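Local coordinates for protein xyloglucan-specific endo-beta-1,4-glucanase GH12 (Aspergillus niveus, PDB 4NPR) that probably hydrolyses internal beta-1,4-glucosidic linkages of xyloglucan, with retention of the anomeric configuration, as a family 12 glycoside hydrolase, at residues A[134-146]-A[179-193]. Sequence-based numbering, arbitrary orientation.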
# COMPACT_ATOMS: atom_id res chain seq x y z
N ASP A 134 -12.27 7.70 12.45
CA ASP A 134 -11.35 8.26 11.47
C ASP A 134 -9.94 7.66 11.65
O ASP A 134 -9.58 7.22 12.74
CB ASP A 134 -11.25 9.79 11.65
CG ASP A 134 -12.58 10.53 11.39
OD1 ASP A 134 -13.39 10.15 10.49
OD2 ASP A 134 -12.81 11.54 12.09
N HIS A 135 -9.16 7.70 10.57
CA HIS A 135 -7.77 7.26 10.62
C HIS A 135 -6.88 8.29 11.28
O HIS A 135 -6.75 9.41 10.80
CB HIS A 135 -7.22 6.93 9.23
CG HIS A 135 -8.05 5.94 8.47
ND1 HIS A 135 -8.10 5.92 7.09
CD2 HIS A 135 -8.88 4.96 8.90
CE1 HIS A 135 -8.92 4.96 6.70
NE2 HIS A 135 -9.42 4.37 7.78
N ASN A 136 -6.25 7.93 12.38
CA ASN A 136 -5.26 8.80 13.00
C ASN A 136 -3.81 8.41 12.66
O ASN A 136 -2.93 9.26 12.68
CB ASN A 136 -5.50 8.88 14.53
CG ASN A 136 -5.12 7.61 15.27
OD1 ASN A 136 -4.57 7.65 16.38
ND2 ASN A 136 -5.43 6.47 14.69
N TYR A 137 -3.59 7.13 12.34
CA TYR A 137 -2.31 6.66 11.88
C TYR A 137 -2.34 5.97 10.54
O TYR A 137 -3.30 5.34 10.14
CB TYR A 137 -1.69 5.70 12.88
CG TYR A 137 -1.17 6.39 14.08
CD1 TYR A 137 0.07 7.01 14.06
CD2 TYR A 137 -1.91 6.42 15.25
CE1 TYR A 137 0.56 7.65 15.18
CE2 TYR A 137 -1.42 7.04 16.40
CZ TYR A 137 -0.18 7.66 16.36
OH TYR A 137 0.29 8.31 17.49
N GLU A 138 -1.23 6.09 9.86
CA GLU A 138 -1.05 5.34 8.67
C GLU A 138 0.33 4.75 8.67
O GLU A 138 1.30 5.46 8.97
CB GLU A 138 -1.26 6.22 7.42
CG GLU A 138 -1.11 5.46 6.11
CD GLU A 138 -1.22 6.35 4.87
OE1 GLU A 138 -1.36 7.59 4.98
OE2 GLU A 138 -1.15 5.80 3.76
N ILE A 139 0.40 3.47 8.33
CA ILE A 139 1.66 2.77 8.19
C ILE A 139 1.81 2.20 6.78
O ILE A 139 0.98 1.43 6.28
CB ILE A 139 1.75 1.65 9.20
CG1 ILE A 139 1.86 2.23 10.60
CG2 ILE A 139 2.98 0.79 8.94
CD1 ILE A 139 0.53 2.52 11.24
N MET A 140 2.88 2.58 6.12
CA MET A 140 3.13 2.10 4.78
C MET A 140 4.38 1.24 4.80
O MET A 140 5.33 1.50 5.53
CB MET A 140 3.32 3.24 3.79
CG MET A 140 2.32 4.37 3.87
SD MET A 140 2.22 5.28 2.29
CE MET A 140 1.43 4.16 1.12
N VAL A 141 4.37 0.24 3.94
CA VAL A 141 5.53 -0.60 3.77
C VAL A 141 5.77 -0.68 2.30
O VAL A 141 5.00 -1.30 1.56
CB VAL A 141 5.33 -1.99 4.39
CG1 VAL A 141 6.58 -2.80 4.16
CG2 VAL A 141 5.03 -1.85 5.89
N TRP A 142 6.84 -0.01 1.88
CA TRP A 142 7.20 0.09 0.48
C TRP A 142 8.15 -1.05 0.12
O TRP A 142 9.29 -1.13 0.58
CB TRP A 142 7.88 1.42 0.21
CG TRP A 142 7.02 2.65 0.29
CD1 TRP A 142 5.93 2.86 1.12
CD2 TRP A 142 7.18 3.84 -0.44
NE1 TRP A 142 5.40 4.11 0.91
CE2 TRP A 142 6.16 4.73 -0.04
CE3 TRP A 142 8.08 4.25 -1.41
CZ2 TRP A 142 6.02 6.01 -0.61
CZ3 TRP A 142 7.94 5.53 -1.98
CH2 TRP A 142 6.93 6.38 -1.58
N LEU A 143 7.69 -1.95 -0.74
CA LEU A 143 8.61 -2.93 -1.32
C LEU A 143 9.34 -2.38 -2.52
O LEU A 143 10.38 -2.93 -2.96
CB LEU A 143 7.85 -4.20 -1.67
CG LEU A 143 7.15 -4.79 -0.46
CD1 LEU A 143 6.52 -6.06 -0.92
CD2 LEU A 143 8.05 -5.04 0.75
N GLY A 144 8.80 -1.27 -3.04
CA GLY A 144 9.25 -0.72 -4.32
C GLY A 144 9.22 0.79 -4.28
O GLY A 144 8.20 1.36 -3.94
N ALA A 145 10.36 1.41 -4.60
CA ALA A 145 10.48 2.86 -4.80
C ALA A 145 11.13 3.14 -6.16
O ALA A 145 12.34 3.30 -6.28
CB ALA A 145 11.29 3.49 -3.69
N LEU A 146 10.29 3.25 -7.18
CA LEU A 146 10.75 3.38 -8.53
C LEU A 146 10.86 4.83 -8.97
O LEU A 146 10.02 5.66 -8.63
CB LEU A 146 9.79 2.59 -9.43
CG LEU A 146 9.49 1.15 -9.00
CD1 LEU A 146 8.76 0.47 -10.14
CD2 LEU A 146 10.75 0.38 -8.69
N MET A 179 -3.72 12.86 9.68
CA MET A 179 -3.09 11.64 10.19
C MET A 179 -1.60 11.87 10.34
O MET A 179 -1.03 12.75 9.69
CB MET A 179 -3.14 10.54 9.11
CG MET A 179 -4.51 10.22 8.57
SD MET A 179 -4.44 9.01 7.27
CE MET A 179 -3.80 9.97 5.89
N GLN A 180 -0.96 10.99 11.09
CA GLN A 180 0.50 10.84 11.04
C GLN A 180 0.87 9.56 10.21
O GLN A 180 0.27 8.51 10.38
CB GLN A 180 1.06 10.77 12.46
CG GLN A 180 0.59 11.89 13.41
CD GLN A 180 0.96 13.29 12.94
OE1 GLN A 180 2.10 13.55 12.49
NE2 GLN A 180 -0.01 14.22 13.02
N VAL A 181 1.85 9.66 9.32
CA VAL A 181 2.20 8.55 8.44
C VAL A 181 3.61 8.13 8.72
O VAL A 181 4.51 8.93 8.55
CB VAL A 181 2.06 8.93 6.92
CG1 VAL A 181 2.42 7.76 6.02
CG2 VAL A 181 0.64 9.42 6.62
N TYR A 182 3.76 6.88 9.17
CA TYR A 182 5.03 6.17 9.19
C TYR A 182 5.18 5.39 7.91
O TYR A 182 4.29 4.64 7.56
CB TYR A 182 5.06 5.19 10.32
CG TYR A 182 5.21 5.80 11.70
CD1 TYR A 182 6.45 6.30 12.14
CD2 TYR A 182 4.14 5.85 12.57
CE1 TYR A 182 6.59 6.90 13.38
CE2 TYR A 182 4.29 6.41 13.84
CZ TYR A 182 5.50 6.94 14.23
OH TYR A 182 5.61 7.49 15.46
N SER A 183 6.33 5.56 7.22
CA SER A 183 6.62 4.85 5.98
C SER A 183 7.93 4.08 6.05
O SER A 183 8.98 4.67 6.25
CB SER A 183 6.67 5.82 4.80
OG SER A 183 5.39 6.30 4.50
N PHE A 184 7.83 2.76 5.87
CA PHE A 184 8.98 1.88 5.86
C PHE A 184 9.30 1.71 4.40
O PHE A 184 8.50 1.20 3.64
CB PHE A 184 8.64 0.53 6.48
CG PHE A 184 8.35 0.59 7.95
CD1 PHE A 184 7.13 1.02 8.41
CD2 PHE A 184 9.29 0.18 8.88
CE1 PHE A 184 6.87 1.08 9.76
CE2 PHE A 184 9.04 0.23 10.23
CZ PHE A 184 7.83 0.68 10.66
N VAL A 185 10.48 2.15 4.00
CA VAL A 185 10.85 2.09 2.61
C VAL A 185 12.05 1.17 2.48
O VAL A 185 13.15 1.46 3.01
CB VAL A 185 11.24 3.48 2.09
CG1 VAL A 185 11.69 3.37 0.63
CG2 VAL A 185 10.07 4.47 2.25
N ALA A 186 11.84 0.04 1.80
CA ALA A 186 12.88 -0.96 1.72
C ALA A 186 14.09 -0.42 0.96
O ALA A 186 13.93 0.27 -0.05
CB ALA A 186 12.37 -2.22 1.07
N GLN A 187 15.28 -0.67 1.48
CA GLN A 187 16.53 -0.22 0.85
C GLN A 187 16.83 -0.88 -0.52
O GLN A 187 17.48 -0.26 -1.35
CB GLN A 187 17.70 -0.44 1.82
CG GLN A 187 17.54 0.41 3.06
CD GLN A 187 18.75 0.46 3.98
OE1 GLN A 187 19.60 -0.45 4.06
NE2 GLN A 187 18.80 1.53 4.74
N SER A 188 16.41 -2.13 -0.72
CA SER A 188 16.43 -2.78 -2.03
C SER A 188 15.03 -3.00 -2.50
O SER A 188 14.17 -3.39 -1.74
CB SER A 188 17.12 -4.15 -1.99
OG SER A 188 18.45 -4.03 -1.50
N THR A 189 14.80 -2.77 -3.78
CA THR A 189 13.56 -3.17 -4.40
C THR A 189 13.35 -4.66 -4.22
O THR A 189 14.23 -5.43 -4.55
CB THR A 189 13.64 -2.91 -5.88
OG1 THR A 189 13.83 -1.50 -6.04
CG2 THR A 189 12.39 -3.46 -6.60
N THR A 190 12.14 -5.02 -3.80
CA THR A 190 11.81 -6.34 -3.32
C THR A 190 10.48 -6.81 -3.90
O THR A 190 9.40 -6.53 -3.36
CB THR A 190 11.70 -6.28 -1.81
OG1 THR A 190 12.96 -5.79 -1.28
CG2 THR A 190 11.39 -7.64 -1.25
N ASN A 191 10.54 -7.52 -5.03
CA ASN A 191 9.34 -7.96 -5.69
C ASN A 191 8.74 -9.24 -5.17
O ASN A 191 7.66 -9.57 -5.55
CB ASN A 191 9.54 -8.02 -7.19
CG ASN A 191 10.11 -9.34 -7.65
OD1 ASN A 191 10.07 -10.35 -6.94
ND2 ASN A 191 10.59 -9.36 -8.84
N SER A 192 9.42 -9.95 -4.29
CA SER A 192 8.86 -11.18 -3.66
C SER A 192 8.97 -11.04 -2.17
O SER A 192 10.04 -10.66 -1.69
CB SER A 192 9.67 -12.43 -4.06
OG SER A 192 9.51 -12.67 -5.44
N PHE A 193 7.89 -11.35 -1.44
CA PHE A 193 7.83 -11.18 0.01
C PHE A 193 6.84 -12.12 0.67
O PHE A 193 5.75 -12.28 0.19
CB PHE A 193 7.40 -9.74 0.37
CG PHE A 193 7.16 -9.50 1.87
CD1 PHE A 193 8.23 -9.39 2.75
CD2 PHE A 193 5.88 -9.39 2.38
CE1 PHE A 193 8.02 -9.20 4.11
CE2 PHE A 193 5.66 -9.20 3.72
CZ PHE A 193 6.72 -9.11 4.60
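Strands 137-142 and 179-186 run parallel, 9° apart, with Tyr137 level with Gln180 and Trp142 level with Val185. Seven backbone hydrogen bonds join them, from Gln180 N to Asn136 O through to Ala186 N to Trp142 O. Past the corner at Leu143, its O still accepts Thr190 N at 2.9 Å.

Glu138, Met140 and Trp142 share one face with Val181, Ser183 and Val185. With CG anti to the backbone N (chi1 -179°), the extended Glu138 chain runs alongside Val181, and its OE1 comes 3.2 Å from Val181 CG2. Met179 CE reaches the same oxygen at 3.5 Å. Glu138 OE2 also lies near Asp124 OD1 on strand 117-128. Val185 CG2 sits over one face of the Trp142 indole, 4.3 Å from the centroid of its five-membered ring, a CH-pi contact. The indole NE1 makes a weak, straight hydrogen bond to Met140 SD, which may help to hold the ring's rotation.

On the other face, Ile139 CG2 packs 4.0 Å from Phe184 CE1. The Phe184 ring turns its edge to Met140 O and meets Phe200 of helix 198-207 edge-to-face. The rings of Tyr137 and Tyr182 sit next to each other, Tyr137 CE1 4.2 Å from Tyr182 CE2.

The pair is the parallel step in an otherwise antiparallel sheet of the beta-jelly roll of family 12 glycoside hydrolases.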